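Local coordinates for protein amidohydrolase (Staphylococcus aureus, PDB 3NUR) that probably hydrolyses non-peptide carbon–nitrogen bonds, as expected of a metal-binding TIM-barrel enzyme of the amidohydrolase family, at residues A[292-297]-A[311-316]; A[22-27]-A[85-90]; A[257-262]-A[300-305]. One frame throughout, in Å; residues are numbered along the deposited sequence.

The three contacts run in a row through one TIM-barrel chain, with contact 1 between the others: its centre is about 12 Å from that of contact 2 and about 14 Å from that of contact 3, while contacts 2 and 3 lie about 24 Å apart and do not touch. Contact 2 pairs the first two barrel strands and closes early in the chain. The segments of contacts 3 and 1 then alternate, 257-262, 292-297, 300-305 and 311-316, so helix 296-306 serves both. Contact 1 touches contact 2 through Tyr313 and Phe27, and contact 3 where Ile311 packs on Val302. Contact 1, which supplies the calcium ligand Asp316, thus links the early strand pair to the helix packing of contact 3.

Contact 1 of 3, residues A[292-297]-A[311-316]; sequences GMLTKP and ILYAAD. With CA (calcium ion), chain B.
The phenol of Tyr313 meets Leu294 at its hydroxyl end, and obliquely: methyl CD2 of Leu294 lies 4.1 Å from Tyr313 OH, and the two side chains cross at about a right angle. Phe328 and Leu325 of helix 325-328 complete the apolar setting round this pair, and the hydroxyl bonds to the carbonyl oxygen of Leu325. A tyrosine suits the place because its ring can be buried while its one polar atom still finds a partner.

The second flat group, the carboxylate of Asp316, is used from one oxygen. OD1 binds the calcium ion at 2.1 Å, whereas OD2 stands 3.5 Å from the metal and instead accepts a weak hydrogen bond from a water that is itself a calcium ligand. CG lies anti to the backbone N and beside the carbonyl carbon (chi1 -155°), the turn that presents OD1 to the metal.

Between these groups the backbones meet at Gly292. Its N donates to Ala314 O over 3.0 Å, bent at the hydrogen (140°) and arriving from above the carbonyl plane, and its CA makes a C-H...O contact of 3.4 Å with Ala315 O. Glycine fits twice over: its phi is positive, and no side chain stands between it and that oxygen. Ala315 N bonds to Glu29, a neighbour of the ligand Glu28.

Glu28, His30 and His192 complete the protein ligands of the calcium. Asp316 follows helix 296-306, where relatives have the end of the eighth barrel strand, and the site is consistent with the metal centre of amidohydrolase-superfamily TIM barrels.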
loop_
_atom_site.group_PDB
_atom_site.type_symbol
_atom_site.label_atom_id
_atom_site.label_comp_id
_atom_site.label_asym_id
_atom_site.label_seq_id
_atom_site.Cartn_x
_atom_site.Cartn_y
_atom_site.Cartn_z
ATOM N N GLY A 292 3.081 2.220 -10.466
ATOM C CA GLY A 292 3.166 2.942 -11.734
ATOM C C GLY A 292 4.559 3.365 -12.173
ATOM O O GLY A 292 4.690 4.126 -13.140
HETATM N N MSE A 293 5.617 2.861 -11.494
HETATM C CA MSE A 293 7.011 3.170 -11.865
HETATM C C MSE A 293 7.453 2.003 -12.758
HETATM O O MSE A 293 7.962 1.006 -12.269
HETATM C CB MSE A 293 7.915 3.277 -10.616
HETATM C CG MSE A 293 7.607 4.474 -9.726
HETATM SE SE MSE A 293 8.558 4.312 -7.994
HETATM C CE MSE A 293 10.294 3.795 -8.562
ATOM N N LEU A 294 7.177 2.112 -14.057
ATOM C CA LEU A 294 7.364 1.010 -14.990
ATOM C C LEU A 294 8.759 0.973 -15.562
ATOM O O LEU A 294 8.992 1.311 -16.724
ATOM C CB LEU A 294 6.242 1.018 -16.047
ATOM C CG LEU A 294 4.790 1.077 -15.494
ATOM C CD1 LEU A 294 3.782 1.026 -16.624
ATOM C CD2 LEU A 294 4.520 -0.020 -14.460
ATOM N N THR A 295 9.704 0.576 -14.700
ATOM C CA THR A 295 11.122 0.585 -15.031
ATOM C C THR A 295 11.703 -0.810 -14.848
ATOM O O THR A 295 11.488 -1.436 -13.808
ATOM C CB THR A 295 11.821 1.685 -14.220
ATOM O OG1 THR A 295 11.577 1.452 -12.824
ATOM C CG2 THR A 295 11.333 3.111 -14.608
ATOM N N LYS A 296 12.355 -1.326 -15.897
ATOM C CA LYS A 296 12.913 -2.684 -15.895
ATOM C C LYS A 296 13.996 -2.984 -14.825
ATOM O O LYS A 296 13.936 -4.065 -14.229
ATOM C CB LYS A 296 13.394 -3.072 -17.311
ATOM C CG LYS A 296 13.758 -4.540 -17.455
ATOM C CD LYS A 296 14.106 -4.937 -18.895
ATOM C CE LYS A 296 14.518 -6.396 -19.020
ATOM N NZ LYS A 296 15.823 -6.683 -18.336
ATOM N N PRO A 297 15.022 -2.132 -14.590
ATOM C CA PRO A 297 16.067 -2.526 -13.617
ATOM C C PRO A 297 15.561 -2.875 -12.215
ATOM O O PRO A 297 16.035 -3.840 -11.615
ATOM C CB PRO A 297 17.038 -1.339 -13.638
ATOM C CG PRO A 297 16.792 -0.671 -14.993
ATOM C CD PRO A 297 15.321 -0.813 -15.196
ATOM N N ILE A 311 4.967 -10.566 -6.553
ATOM C CA ILE A 311 4.803 -9.290 -7.249
ATOM C C ILE A 311 3.357 -9.072 -7.680
ATOM O O ILE A 311 2.755 -9.933 -8.328
ATOM C CB ILE A 311 5.806 -9.155 -8.438
ATOM C CG1 ILE A 311 7.279 -9.324 -7.956
ATOM C CG2 ILE A 311 5.615 -7.834 -9.200
ATOM C CD1 ILE A 311 8.275 -9.545 -9.103
ATOM N N LEU A 312 2.817 -7.906 -7.328
ATOM C CA LEU A 312 1.462 -7.498 -7.709
ATOM C C LEU A 312 1.556 -6.283 -8.613
ATOM O O LEU A 312 2.568 -5.603 -8.588
ATOM C CB LEU A 312 0.610 -7.159 -6.465
ATOM C CG LEU A 312 0.423 -8.260 -5.432
ATOM C CD1 LEU A 312 -0.295 -7.718 -4.185
ATOM C CD2 LEU A 312 -0.317 -9.459 -6.020
ATOM N N TYR A 313 0.536 -6.032 -9.444
ATOM C CA TYR A 313 0.554 -4.898 -10.361
ATOM C C TYR A 313 -0.157 -3.690 -9.751
ATOM O O TYR A 313 -1.002 -3.853 -8.873
ATOM C CB TYR A 313 -0.038 -5.316 -11.719
ATOM C CG TYR A 313 0.561 -4.626 -12.927
ATOM C CD1 TYR A 313 1.906 -4.265 -12.957
ATOM C CD2 TYR A 313 -0.209 -4.377 -14.064
ATOM C CE1 TYR A 313 2.475 -3.674 -14.089
ATOM C CE2 TYR A 313 0.347 -3.787 -15.202
ATOM C CZ TYR A 313 1.686 -3.429 -15.206
ATOM O OH TYR A 313 2.228 -2.830 -16.320
ATOM N N ALA A 314 0.245 -2.484 -10.145
ATOM C CA ALA A 314 -0.313 -1.230 -9.596
ATOM C C ALA A 314 0.118 -0.069 -10.469
ATOM O O ALA A 314 1.238 -0.079 -10.982
ATOM C CB ALA A 314 0.178 -1.006 -8.167
ATOM N N ALA A 315 -0.749 0.949 -10.603
ATOM C CA ALA A 315 -0.487 2.120 -11.443
ATOM C C ALA A 315 -0.312 3.428 -10.676
ATOM O O ALA A 315 0.171 4.392 -11.261
ATOM C CB ALA A 315 -1.650 2.306 -12.424
ATOM N N ASP A 316 -0.791 3.497 -9.419
ATOM C CA ASP A 316 -0.831 4.750 -8.623
ATOM C C ASP A 316 -1.821 5.741 -9.281
ATOM O O ASP A 316 -1.682 6.970 -9.173
ATOM C CB ASP A 316 0.572 5.372 -8.393
ATOM C CG ASP A 316 0.644 6.231 -7.149
ATOM O OD1 ASP A 316 -0.250 6.082 -6.266
ATOM O OD2 ASP A 316 1.542 7.127 -7.084
HETATM CA CA CA B . -0.003 5.979 -4.155
HETATM O O HOH W 1 2.039 6.666 -4.498
HETATM O O HOH W 2 -0.304 8.152 -3.627
#

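Contact 2 of 3, residues A[22-27]-A[85-90]; sequences MKSITF and QDVQIQ
Ser24 and Thr26 carry the bonds that join 22-27 to 85-90 as parallel strands. Ser24 N donates to Asp86 O (3.0 Å), and Ser24 O takes two donors, Gln88 N at 2.8 Å and Ile89 N at 3.2 Å. The second is the straighter, 168° against 142° at the hydrogen. This double grip marks a beta bulge: Ser24 pairs with Val87 but Ile25 with Ile89, Gln88 being the extra residue. Thr26 N then donates to Ile89 O in a nearly straight bond of 2.8 Å.

Because of the bulge, Val87 and Ile89 face opposite sides although only one residue separates them. On one face Ile25 and Ile89 lie side by side, pointing the same way, and touch through their CG2 methyls at 4.1 Å; beta-branched residues of this kind suit a buried strand. On the other face Thr26 and Val87 reach toward each other tip to tip, Thr26 OG1 lying 3.4 Å from Val87 CG1. With chi1 at 55°, OG1 sits between its own backbone N and carbonyl carbon, which turns it toward both Val87 and CG of Gln90. Nearby, a water held by Ser24 OG donates to Gln85 O.

At the exposed end the aliphatic part of Lys23 passes the carbonyl of Asp86, CD 3.5 Å from Asp86 O, and its side chain crosses that of Asp86 at about a right angle. Its ammonium and the Asp86 carboxylate are too far apart for a salt bridge, although their opposite charges may still attract weakly.

Farther out, Tyr344 and Leu353 pack on the isoleucine face, and Ser343 of helix 336-351 bonds to Lys23 O. Met82 of helix 75-84 and Leu325 of helix 325-328 rest on Val87, while Arg128, beside strand 129-131, bonds to the carbonyls of Val87 and Gln88.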
loop_
_atom_site.group_PDB
_atom_site.type_symbol
_atom_site.label_atom_id
_atom_site.label_comp_id
_atom_site.label_asym_id
_atom_site.label_seq_id
_atom_site.Cartn_x
_atom_site.Cartn_y
_atom_site.Cartn_z
HETATM N N MSE A 22 -4.395 -9.322 -22.169
HETATM C CA MSE A 22 -4.403 -9.906 -20.824
HETATM C C MSE A 22 -4.818 -8.847 -19.784
HETATM O O MSE A 22 -4.190 -7.783 -19.713
HETATM C CB MSE A 22 -3.028 -10.485 -20.483
HETATM C CG MSE A 22 -3.054 -11.455 -19.307
HETATM SE SE MSE A 22 -1.265 -11.920 -18.697
HETATM C CE MSE A 22 -0.634 -12.959 -20.252
ATOM N N LYS A 23 -5.859 -9.146 -18.981
ATOM C CA LYS A 23 -6.392 -8.200 -18.003
ATOM C C LYS A 23 -5.679 -8.243 -16.661
ATOM O O LYS A 23 -5.126 -9.275 -16.278
ATOM C CB LYS A 23 -7.910 -8.335 -17.830
ATOM C CG LYS A 23 -8.718 -8.118 -19.105
ATOM C CD LYS A 23 -8.817 -6.647 -19.521
ATOM C CE LYS A 23 -9.421 -6.512 -20.896
ATOM N NZ LYS A 23 -10.800 -7.063 -20.958
ATOM N N SER A 24 -5.667 -7.100 -15.965
ATOM C CA SER A 24 -4.959 -6.995 -14.703
ATOM C C SER A 24 -5.823 -6.582 -13.547
ATOM O O SER A 24 -6.917 -6.028 -13.737
ATOM C CB SER A 24 -3.796 -6.010 -14.837
ATOM O OG SER A 24 -4.258 -4.684 -15.061
ATOM N N ILE A 25 -5.316 -6.849 -12.343
ATOM C CA ILE A 25 -5.865 -6.375 -11.066
ATOM C C ILE A 25 -4.782 -5.368 -10.604
ATOM O O ILE A 25 -3.607 -5.744 -10.510
ATOM C CB ILE A 25 -6.089 -7.493 -10.016
ATOM C CG1 ILE A 25 -7.085 -8.573 -10.513
ATOM C CG2 ILE A 25 -6.583 -6.885 -8.677
ATOM C CD1 ILE A 25 -7.069 -9.907 -9.644
ATOM N N THR A 26 -5.156 -4.105 -10.346
ATOM C CA THR A 26 -4.186 -3.077 -9.925
ATOM C C THR A 26 -4.417 -2.741 -8.432
ATOM O O THR A 26 -5.570 -2.569 -7.995
ATOM C CB THR A 26 -4.132 -1.895 -10.892
ATOM O OG1 THR A 26 -5.441 -1.374 -11.053
ATOM C CG2 THR A 26 -3.535 -2.255 -12.278
ATOM N N PHE A 27 -3.325 -2.677 -7.656
ATOM C CA PHE A 27 -3.403 -2.601 -6.197
ATOM C C PHE A 27 -3.224 -1.264 -5.476
ATOM O O PHE A 27 -3.483 -1.192 -4.266
ATOM C CB PHE A 27 -2.496 -3.675 -5.595
ATOM C CG PHE A 27 -3.104 -5.055 -5.602
ATOM C CD1 PHE A 27 -3.713 -5.568 -4.460
ATOM C CD2 PHE A 27 -3.048 -5.852 -6.745
ATOM C CE1 PHE A 27 -4.284 -6.845 -4.463
ATOM C CE2 PHE A 27 -3.591 -7.144 -6.740
ATOM C CZ PHE A 27 -4.200 -7.630 -5.598
ATOM N N GLN A 85 -5.996 0.586 -20.652
ATOM C CA GLN A 85 -4.794 -0.087 -20.119
ATOM C C GLN A 85 -4.994 -1.548 -19.735
ATOM O O GLN A 85 -4.134 -2.134 -19.056
ATOM C CB GLN A 85 -4.186 0.724 -18.959
ATOM C CG GLN A 85 -3.738 2.145 -19.352
ATOM C CD GLN A 85 -2.690 2.218 -20.450
ATOM O OE1 GLN A 85 -1.812 1.355 -20.584
ATOM N NE2 GLN A 85 -2.731 3.287 -21.244
ATOM N N ASP A 86 -6.125 -2.143 -20.153
ATOM C CA ASP A 86 -6.459 -3.549 -19.908
ATOM C C ASP A 86 -6.541 -3.908 -18.414
ATOM O O ASP A 86 -6.144 -5.003 -18.006
ATOM C CB ASP A 86 -5.510 -4.506 -20.688
ATOM C CG ASP A 86 -5.657 -4.465 -22.207
ATOM O OD1 ASP A 86 -6.740 -4.051 -22.695
ATOM O OD2 ASP A 86 -4.700 -4.857 -22.905
ATOM N N VAL A 87 -7.020 -2.967 -17.604
ATOM C CA VAL A 87 -7.203 -3.185 -16.171
ATOM C C VAL A 87 -8.647 -3.630 -15.960
ATOM O O VAL A 87 -9.566 -2.840 -16.196
ATOM C CB VAL A 87 -6.899 -1.909 -15.345
ATOM C CG1 VAL A 87 -7.133 -2.167 -13.856
ATOM C CG2 VAL A 87 -5.464 -1.409 -15.596
ATOM N N GLN A 88 -8.840 -4.840 -15.418
ATOM C CA GLN A 88 -10.168 -5.378 -15.113
ATOM C C GLN A 88 -10.612 -4.818 -13.769
ATOM O O GLN A 88 -11.764 -4.420 -13.628
ATOM C CB GLN A 88 -10.124 -6.918 -15.053
ATOM C CG GLN A 88 -11.469 -7.608 -14.724
ATOM C CD GLN A 88 -12.548 -7.341 -15.750
ATOM O OE1 GLN A 88 -13.689 -7.013 -15.409
ATOM N NE2 GLN A 88 -12.205 -7.441 -17.028
ATOM N N ILE A 89 -9.708 -4.833 -12.757
ATOM C CA ILE A 89 -10.061 -4.369 -11.419
ATOM C C ILE A 89 -9.077 -3.371 -10.855
ATOM O O ILE A 89 -7.859 -3.594 -10.916
ATOM C CB ILE A 89 -10.180 -5.595 -10.451
ATOM C CG1 ILE A 89 -11.297 -6.577 -10.879
ATOM C CG2 ILE A 89 -10.291 -5.184 -8.969
ATOM C CD1 ILE A 89 -11.270 -7.885 -10.155
ATOM N N GLN A 90 -9.616 -2.310 -10.210
ATOM C CA GLN A 90 -8.810 -1.424 -9.405
ATOM C C GLN A 90 -9.194 -1.747 -7.955
ATOM O O GLN A 90 -10.390 -1.829 -7.631
ATOM C CB GLN A 90 -9.080 0.065 -9.684
ATOM C CG GLN A 90 -8.313 0.596 -10.872
ATOM C CD GLN A 90 -8.382 2.110 -10.990
ATOM O OE1 GLN A 90 -7.663 2.738 -11.790
ATOM N NE2 GLN A 90 -9.193 2.745 -10.163
HETATM O O HOH W 3 -2.665 -6.221 -21.568
HETATM O O HOH W 4 -2.789 -3.821 -17.281
#

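Contact 3 of 3, residues A[257-262]-A[300-305]; sequences FIPFFL and DLVKKE
Pro259 is the bump of this interface, and the hollow it fills is formed by Leu301, Val302 and Glu305, which share one face of helix 296-306. Its compact ring lies alongside Val302, both pointing the same way, with CG 4.1 Å from Val302 CG2. On one flank Leu301 slots its CD2 methyl against the peptide joining Pro259 to Phe260, 4.0 Å from Phe260 N. On another, CG of Glu305 presses on Pro259 O at 3.4 Å.

Glu305 is folded rather than extended. The bend at chi2 (-59°) brings its carboxylate back beside Leu262, and the two side chains slide past each other in opposite directions, with OE1 3.6 Å from Leu262 CB. A glutamate suits this edge because its methylenes can pack on Pro259 while the carboxylate reaches on past Leu262. There OE2 comes close to Glu263 OE2, and this like-charge pair may favour a proton on one of them.

On the barrel side, Ile288 of strand 286-288 touches both Pro259 and Val302. Ile311 and Trp254 also pack on Val302, while Ser279 and Phe282 of helix 278-284 pack against Leu262 at the start of helix 262-268.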
loop_
_atom_site.group_PDB
_atom_site.type_symbol
_atom_site.label_atom_id
_atom_site.label_comp_id
_atom_site.label_asym_id
_atom_site.label_seq_id
_atom_site.Cartn_x
_atom_site.Cartn_y
_atom_site.Cartn_z
ATOM N N PHE A 257 12.825 0.639 -1.260
ATOM C CA PHE A 257 14.276 0.407 -1.151
ATOM C C PHE A 257 14.679 -0.911 -0.503
ATOM O O PHE A 257 15.842 -1.296 -0.626
ATOM C CB PHE A 257 14.981 1.532 -0.391
ATOM C CG PHE A 257 14.976 2.865 -1.078
ATOM C CD1 PHE A 257 16.026 3.232 -1.920
ATOM C CD2 PHE A 257 13.962 3.788 -0.834
ATOM C CE1 PHE A 257 16.055 4.491 -2.510
ATOM C CE2 PHE A 257 13.987 5.048 -1.434
ATOM C CZ PHE A 257 15.054 5.398 -2.237
ATOM N N ILE A 258 13.768 -1.571 0.238
ATOM C CA ILE A 258 14.120 -2.802 0.968
ATOM C C ILE A 258 14.814 -3.899 0.097
ATOM O O ILE A 258 15.839 -4.431 0.547
ATOM C CB ILE A 258 12.931 -3.375 1.783
ATOM C CG1 ILE A 258 12.503 -2.377 2.871
ATOM C CG2 ILE A 258 13.334 -4.751 2.444
ATOM C CD1 ILE A 258 11.029 -2.587 3.332
ATOM N N PRO A 259 14.325 -4.225 -1.131
ATOM C CA PRO A 259 14.994 -5.272 -1.926
ATOM C C PRO A 259 16.449 -5.004 -2.265
ATOM O O PRO A 259 17.174 -5.954 -2.545
ATOM C CB PRO A 259 14.126 -5.371 -3.193
ATOM C CG PRO A 259 12.766 -4.905 -2.729
ATOM C CD PRO A 259 13.108 -3.742 -1.832
ATOM N N PHE A 260 16.885 -3.730 -2.219
ATOM C CA PHE A 260 18.276 -3.373 -2.508
ATOM C C PHE A 260 19.238 -3.963 -1.447
ATOM O O PHE A 260 20.403 -4.252 -1.753
ATOM C CB PHE A 260 18.419 -1.833 -2.585
ATOM C CG PHE A 260 19.816 -1.334 -2.910
ATOM C CD1 PHE A 260 20.239 -1.208 -4.227
ATOM C CD2 PHE A 260 20.686 -0.940 -1.898
ATOM C CE1 PHE A 260 21.533 -0.738 -4.524
ATOM C CE2 PHE A 260 21.980 -0.483 -2.196
ATOM C CZ PHE A 260 22.383 -0.372 -3.505
ATOM N N PHE A 261 18.743 -4.151 -0.211
ATOM C CA PHE A 261 19.589 -4.573 0.909
ATOM C C PHE A 261 19.228 -5.891 1.595
ATOM O O PHE A 261 19.697 -6.112 2.712
ATOM C CB PHE A 261 19.588 -3.417 1.941
ATOM C CG PHE A 261 20.936 -2.788 2.192
ATOM C CD1 PHE A 261 21.758 -2.411 1.131
ATOM C CD2 PHE A 261 21.359 -2.508 3.488
ATOM C CE1 PHE A 261 23.002 -1.813 1.366
ATOM C CE2 PHE A 261 22.581 -1.871 3.717
ATOM C CZ PHE A 261 23.405 -1.552 2.656
ATOM N N LEU A 262 18.412 -6.767 0.982
ATOM C CA LEU A 262 18.045 -8.021 1.668
ATOM C C LEU A 262 19.226 -8.874 2.133
ATOM O O LEU A 262 19.233 -9.331 3.293
ATOM C CB LEU A 262 17.049 -8.859 0.868
ATOM C CG LEU A 262 15.624 -8.303 0.750
ATOM C CD1 LEU A 262 14.781 -9.214 -0.105
ATOM C CD2 LEU A 262 14.962 -8.140 2.114
ATOM N N ASP A 300 13.708 -6.295 -12.366
ATOM C CA ASP A 300 14.692 -7.392 -12.342
ATOM C C ASP A 300 15.241 -7.650 -10.942
ATOM O O ASP A 300 15.361 -8.810 -10.551
ATOM C CB ASP A 300 15.841 -7.131 -13.324
ATOM C CG ASP A 300 15.427 -7.106 -14.787
ATOM O OD1 ASP A 300 14.316 -7.593 -15.105
ATOM O OD2 ASP A 300 16.184 -6.553 -15.605
ATOM N N LEU A 301 15.547 -6.577 -10.186
ATOM C CA LEU A 301 16.052 -6.734 -8.814
ATOM C C LEU A 301 15.016 -7.425 -7.920
ATOM O O LEU A 301 15.341 -8.371 -7.199
ATOM C CB LEU A 301 16.407 -5.351 -8.236
ATOM C CG LEU A 301 16.848 -5.334 -6.751
ATOM C CD1 LEU A 301 18.275 -5.828 -6.605
ATOM C CD2 LEU A 301 16.734 -3.930 -6.174
ATOM N N VAL A 302 13.765 -6.956 -7.988
ATOM C CA VAL A 302 12.661 -7.463 -7.167
ATOM C C VAL A 302 12.393 -8.927 -7.521
ATOM O O VAL A 302 12.267 -9.751 -6.617
ATOM C CB VAL A 302 11.413 -6.538 -7.310
ATOM C CG1 VAL A 302 10.138 -7.201 -6.777
ATOM C CG2 VAL A 302 11.652 -5.183 -6.628
ATOM N N LYS A 303 12.377 -9.267 -8.822
ATOM C CA LYS A 303 12.176 -10.669 -9.223
ATOM C C LYS A 303 13.266 -11.587 -8.627
ATOM O O LYS A 303 12.950 -12.688 -8.179
ATOM C CB LYS A 303 12.148 -10.788 -10.758
ATOM C CG LYS A 303 11.717 -12.162 -11.274
ATOM C CD LYS A 303 12.021 -12.295 -12.760
ATOM C CE LYS A 303 11.799 -13.693 -13.291
ATOM N NZ LYS A 303 12.171 -13.805 -14.731
ATOM N N LYS A 304 14.542 -11.154 -8.626
ATOM C CA LYS A 304 15.628 -11.994 -8.092
ATOM C C LYS A 304 15.569 -12.126 -6.568
ATOM O O LYS A 304 15.938 -13.164 -6.029
ATOM C CB LYS A 304 17.009 -11.402 -8.478
ATOM C CG LYS A 304 17.324 -11.441 -9.957
ATOM C CD LYS A 304 18.353 -10.356 -10.325
ATOM C CE LYS A 304 18.539 -10.251 -11.821
ATOM N NZ LYS A 304 19.212 -8.984 -12.211
ATOM N N GLU A 305 15.119 -11.065 -5.878
ATOM C CA GLU A 305 15.075 -10.997 -4.417
ATOM C C GLU A 305 13.886 -11.692 -3.775
ATOM O O GLU A 305 14.082 -12.450 -2.825
ATOM C CB GLU A 305 15.146 -9.534 -3.934
ATOM C CG GLU A 305 16.491 -8.867 -4.185
ATOM C CD GLU A 305 17.684 -9.536 -3.530
ATOM O OE1 GLU A 305 17.506 -10.194 -2.478
ATOM O OE2 GLU A 305 18.803 -9.396 -4.073
#